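Local coordinates for uncharacterized protein (Pseudomonas syringae pv. tomato, PDB 3K4I) that is of unknown function but belongs to the aldolase/RraA-like family, forming an assembly of three chains whose model includes magnesium ions, at residues Val5-Glu19 with Gln183-Ala195. Numbering follows the deposited sequence.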
# COMPACT_ATOMS: atom_id res chain seq x y z
N VAL C 5 -10.21 -36.94 -7.87
CA VAL C 5 -9.11 -37.83 -8.26
C VAL C 5 -7.88 -37.56 -7.40
O VAL C 5 -7.72 -36.43 -6.94
CB VAL C 5 -8.76 -37.67 -9.76
CG1 VAL C 5 -9.96 -37.99 -10.62
CG2 VAL C 5 -8.25 -36.27 -10.06
N PRO C 6 -7.02 -38.58 -7.18
CA PRO C 6 -5.81 -38.36 -6.36
C PRO C 6 -4.93 -37.27 -6.96
O PRO C 6 -4.96 -37.06 -8.18
CB PRO C 6 -5.06 -39.70 -6.46
CG PRO C 6 -6.08 -40.69 -6.84
CD PRO C 6 -7.14 -39.98 -7.62
N PHE C 7 -4.15 -36.60 -6.13
CA PHE C 7 -3.23 -35.60 -6.65
C PHE C 7 -2.19 -36.24 -7.55
O PHE C 7 -1.66 -37.31 -7.25
CB PHE C 7 -2.53 -34.83 -5.55
CG PHE C 7 -1.44 -33.94 -6.08
CD1 PHE C 7 -1.75 -32.70 -6.62
CD2 PHE C 7 -0.12 -34.37 -6.08
CE1 PHE C 7 -0.76 -31.88 -7.14
CE2 PHE C 7 0.88 -33.55 -6.59
CZ PHE C 7 0.55 -32.30 -7.12
N GLU C 8 -1.91 -35.57 -8.67
CA GLU C 8 -0.87 -36.02 -9.58
C GLU C 8 -0.18 -34.80 -10.14
O GLU C 8 -0.86 -33.87 -10.62
CB GLU C 8 -1.50 -36.84 -10.71
CG GLU C 8 -0.53 -37.71 -11.47
CD GLU C 8 -1.24 -38.58 -12.48
OE1 GLU C 8 -0.92 -38.47 -13.69
OE2 GLU C 8 -2.11 -39.38 -12.08
N TYR C 9 1.16 -34.79 -10.11
CA TYR C 9 1.91 -33.74 -10.81
C TYR C 9 1.52 -33.77 -12.27
O TYR C 9 1.56 -34.81 -12.95
CB TYR C 9 3.43 -33.88 -10.65
CG TYR C 9 3.88 -33.83 -9.21
CD1 TYR C 9 4.35 -34.99 -8.57
CD2 TYR C 9 3.83 -32.64 -8.47
CE1 TYR C 9 4.77 -34.96 -7.24
CE2 TYR C 9 4.24 -32.61 -7.13
CZ TYR C 9 4.70 -33.77 -6.54
OH TYR C 9 5.12 -33.78 -5.22
N THR C 10 1.08 -32.61 -12.74
CA THR C 10 0.53 -32.48 -14.08
C THR C 10 1.24 -31.36 -14.83
O THR C 10 1.12 -30.20 -14.46
CB THR C 10 -0.99 -32.17 -14.03
OG1 THR C 10 -1.66 -33.20 -13.29
CG2 THR C 10 -1.59 -32.11 -15.44
N PRO C 11 1.97 -31.72 -15.91
CA PRO C 11 2.56 -30.69 -16.75
C PRO C 11 1.48 -29.86 -17.42
O PRO C 11 0.39 -30.37 -17.71
CB PRO C 11 3.36 -31.50 -17.80
CG PRO C 11 2.86 -32.87 -17.71
CD PRO C 11 2.41 -33.07 -16.30
N ILE C 12 1.79 -28.59 -17.63
CA ILE C 12 0.85 -27.64 -18.20
C ILE C 12 1.46 -27.15 -19.50
O ILE C 12 2.61 -26.71 -19.51
CB ILE C 12 0.60 -26.48 -17.24
CG1 ILE C 12 -0.11 -26.98 -15.97
CG2 ILE C 12 -0.24 -25.37 -17.91
CD1 ILE C 12 -0.09 -26.00 -14.81
N ALA C 13 0.68 -27.22 -20.58
CA ALA C 13 1.18 -26.91 -21.93
C ALA C 13 1.55 -25.44 -22.05
O ALA C 13 0.88 -24.58 -21.46
CB ALA C 13 0.17 -27.30 -22.96
N GLN C 14 2.59 -25.15 -22.83
CA GLN C 14 3.05 -23.77 -22.97
C GLN C 14 1.92 -22.87 -23.45
O GLN C 14 1.82 -21.71 -23.05
CB GLN C 14 4.26 -23.67 -23.92
CG GLN C 14 4.96 -22.29 -23.87
CD GLN C 14 5.40 -21.86 -22.46
OE1 GLN C 14 5.97 -22.64 -21.70
NE2 GLN C 14 5.13 -20.60 -22.12
N SER C 15 1.05 -23.44 -24.29
CA SER C 15 -0.08 -22.71 -24.90
C SER C 15 -1.05 -22.17 -23.86
O SER C 15 -1.56 -21.05 -24.00
CB SER C 15 -0.83 -23.59 -25.90
OG SER C 15 -1.28 -24.80 -25.31
N VAL C 16 -1.27 -22.97 -22.81
CA VAL C 16 -2.14 -22.59 -21.69
C VAL C 16 -1.51 -21.43 -20.92
O VAL C 16 -2.20 -20.47 -20.57
CB VAL C 16 -2.40 -23.82 -20.77
CG1 VAL C 16 -3.09 -23.42 -19.45
CG2 VAL C 16 -3.25 -24.88 -21.50
N LEU C 17 -0.20 -21.50 -20.71
CA LEU C 17 0.54 -20.40 -20.08
C LEU C 17 0.50 -19.14 -20.95
O LEU C 17 0.31 -18.03 -20.44
CB LEU C 17 1.98 -20.81 -19.77
CG LEU C 17 2.13 -21.96 -18.77
CD1 LEU C 17 3.41 -22.79 -18.97
CD2 LEU C 17 2.05 -21.48 -17.32
N ASP C 18 0.64 -19.31 -22.27
CA ASP C 18 0.63 -18.15 -23.16
C ASP C 18 -0.70 -17.42 -23.12
O ASP C 18 -0.72 -16.18 -23.04
CB ASP C 18 1.05 -18.53 -24.59
CG ASP C 18 2.49 -19.05 -24.66
OD1 ASP C 18 3.32 -18.58 -23.85
OD2 ASP C 18 2.79 -19.92 -25.49
N GLU C 19 -1.80 -18.18 -23.11
CA GLU C 19 -3.14 -17.62 -22.99
C GLU C 19 -3.32 -16.72 -21.78
O GLU C 19 -4.03 -15.73 -21.86
CB GLU C 19 -4.18 -18.72 -22.91
CG GLU C 19 -4.31 -19.53 -24.18
CD GLU C 19 -5.53 -20.42 -24.14
OE1 GLU C 19 -6.61 -19.93 -24.50
OE2 GLU C 19 -5.41 -21.60 -23.73
N GLN C 183 -2.95 -27.51 -10.71
CA GLN C 183 -2.38 -27.97 -11.97
C GLN C 183 -3.30 -28.95 -12.72
O GLN C 183 -3.40 -28.90 -13.97
CB GLN C 183 -0.97 -28.58 -11.77
CG GLN C 183 -0.88 -29.77 -10.82
CD GLN C 183 0.52 -29.91 -10.28
OE1 GLN C 183 1.32 -30.68 -10.79
NE2 GLN C 183 0.83 -29.16 -9.23
N GLN C 184 -3.99 -29.81 -11.99
CA GLN C 184 -4.87 -30.76 -12.68
C GLN C 184 -6.07 -30.08 -13.34
O GLN C 184 -6.76 -30.70 -14.16
CB GLN C 184 -5.33 -31.87 -11.73
CG GLN C 184 -4.21 -32.83 -11.37
CD GLN C 184 -4.53 -33.67 -10.18
OE1 GLN C 184 -4.47 -33.22 -9.03
NE2 GLN C 184 -4.84 -34.93 -10.43
N LEU C 185 -6.35 -28.83 -12.98
CA LEU C 185 -7.48 -28.11 -13.53
C LEU C 185 -7.08 -26.96 -14.45
O LEU C 185 -7.97 -26.27 -14.97
CB LEU C 185 -8.34 -27.53 -12.39
CG LEU C 185 -8.99 -28.57 -11.49
CD1 LEU C 185 -9.67 -27.85 -10.34
CD2 LEU C 185 -9.96 -29.40 -12.25
N ALA C 186 -5.78 -26.78 -14.68
CA ALA C 186 -5.29 -25.54 -15.26
C ALA C 186 -5.86 -25.25 -16.65
O ALA C 186 -6.38 -24.16 -16.86
CB ALA C 186 -3.75 -25.49 -15.29
N ALA C 187 -5.82 -26.24 -17.54
CA ALA C 187 -6.38 -26.08 -18.90
C ALA C 187 -7.87 -25.72 -18.87
O ALA C 187 -8.32 -24.80 -19.56
CB ALA C 187 -6.15 -27.35 -19.75
N GLU C 188 -8.64 -26.41 -18.03
CA GLU C 188 -10.06 -26.16 -17.93
C GLU C 188 -10.34 -24.76 -17.35
O GLU C 188 -11.25 -24.08 -17.80
CB GLU C 188 -10.73 -27.25 -17.08
CG GLU C 188 -12.24 -27.06 -16.83
CD GLU C 188 -13.11 -27.20 -18.08
OE1 GLU C 188 -12.68 -27.85 -19.08
OE2 GLU C 188 -14.23 -26.65 -18.08
N VAL C 189 -9.58 -24.35 -16.34
CA VAL C 189 -9.77 -23.02 -15.73
C VAL C 189 -9.45 -21.90 -16.73
O VAL C 189 -10.17 -20.91 -16.83
CB VAL C 189 -8.96 -22.89 -14.43
CG1 VAL C 189 -8.93 -21.45 -13.96
CG2 VAL C 189 -9.57 -23.83 -13.38
N VAL C 190 -8.40 -22.10 -17.51
CA VAL C 190 -8.01 -21.10 -18.49
C VAL C 190 -9.08 -20.96 -19.58
O VAL C 190 -9.42 -19.84 -19.97
CB VAL C 190 -6.60 -21.40 -19.07
CG1 VAL C 190 -6.32 -20.55 -20.32
CG2 VAL C 190 -5.55 -21.13 -18.00
N LEU C 191 -9.61 -22.08 -20.05
CA LEU C 191 -10.74 -22.09 -20.97
C LEU C 191 -11.96 -21.34 -20.41
O LEU C 191 -12.56 -20.49 -21.08
CB LEU C 191 -11.12 -23.53 -21.35
CG LEU C 191 -12.23 -23.78 -22.37
CD1 LEU C 191 -11.77 -23.37 -23.77
CD2 LEU C 191 -12.62 -25.25 -22.37
N ARG C 192 -12.31 -21.63 -19.15
CA ARG C 192 -13.44 -20.95 -18.54
C ARG C 192 -13.20 -19.44 -18.35
O ARG C 192 -14.10 -18.63 -18.59
CB ARG C 192 -13.82 -21.61 -17.20
CG ARG C 192 -14.52 -22.95 -17.42
CD ARG C 192 -14.72 -23.69 -16.11
NE ARG C 192 -15.37 -24.98 -16.34
CZ ARG C 192 -16.48 -25.39 -15.72
NH1 ARG C 192 -17.05 -24.63 -14.80
NH2 ARG C 192 -17.00 -26.57 -16.03
N ALA C 193 -11.96 -19.08 -17.98
CA ALA C 193 -11.60 -17.69 -17.74
C ALA C 193 -11.71 -16.89 -19.03
O ALA C 193 -12.16 -15.76 -19.03
CB ALA C 193 -10.17 -17.57 -17.16
N ARG C 194 -11.30 -17.50 -20.14
CA ARG C 194 -11.41 -16.81 -21.41
C ARG C 194 -12.87 -16.48 -21.77
O ARG C 194 -13.16 -15.42 -22.34
CB ARG C 194 -10.79 -17.70 -22.48
CG ARG C 194 -10.49 -16.96 -23.73
CD ARG C 194 -10.66 -17.88 -24.88
NE ARG C 194 -9.78 -19.04 -24.82
CZ ARG C 194 -9.54 -19.83 -25.86
NH1 ARG C 194 -10.08 -19.56 -27.05
NH2 ARG C 194 -8.73 -20.87 -25.73
N ALA C 195 -13.76 -17.42 -21.50
CA ALA C 195 -15.19 -17.27 -21.73
C ALA C 195 -15.79 -16.19 -20.82
O ALA C 195 -16.62 -15.40 -21.25
CB ALA C 195 -15.89 -18.61 -21.53
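Val16 and Val190 meet between two helices running in the same general direction, where helix 14-19 of the N-terminal arm lies along the start of the long helix 186-207 of this RraA-like fold. The two short axes approach to 10.1 Å and cross at 34°. Val16 CG1, swung anti to its backbone nitrogen (chi1 169°), reaches Val190 CG2 at 3.7 Å, while its other methyl branch, CG2, rests more loosely near the methyl of Ala187. Four residues earlier, in the loop before the helix, Ile12 CD1 presses on Ala186 CB at 3.7 Å. This apolar strip is the packed part of the contact: Ile12, Ala186 and Val190 all touch Leu170 of strand 170-174, so the layer continues into the sheet that holds this strand.

Toward the arm's start, polar groups take over and most residues are exposed, yet two consecutive glutamines hold the extended backbone. The buried Gln183 amide accepts from Thr10 N through OE1 (2.8 Å), in the carbonyl plane and on a lone pair, and its NE2 donates to Pro167 O. That same NE2 lies at the edge of the Phe7 ring, whose plane stands 78° from the amide. The extended chain of Gln184 reaches the backbone of 6-8, NE2 donating to Pro6 O at 3.1 Å and OE1 weakly accepting from Glu8 N. Thr10 OG1 donates to Glu8 O, meeting it from above the carbonyl plane, and also sits 3.2 Å from Gln184 CG.

At the opposite end, a charged pair closes the contact on the surface. Glu19 lays its CB and carboxylate against Val190 CG1, and the bent chain of the exposed Arg194 comes round to complete a salt bridge, with Glu19 OE1 2.6 Å from Arg194 NH2.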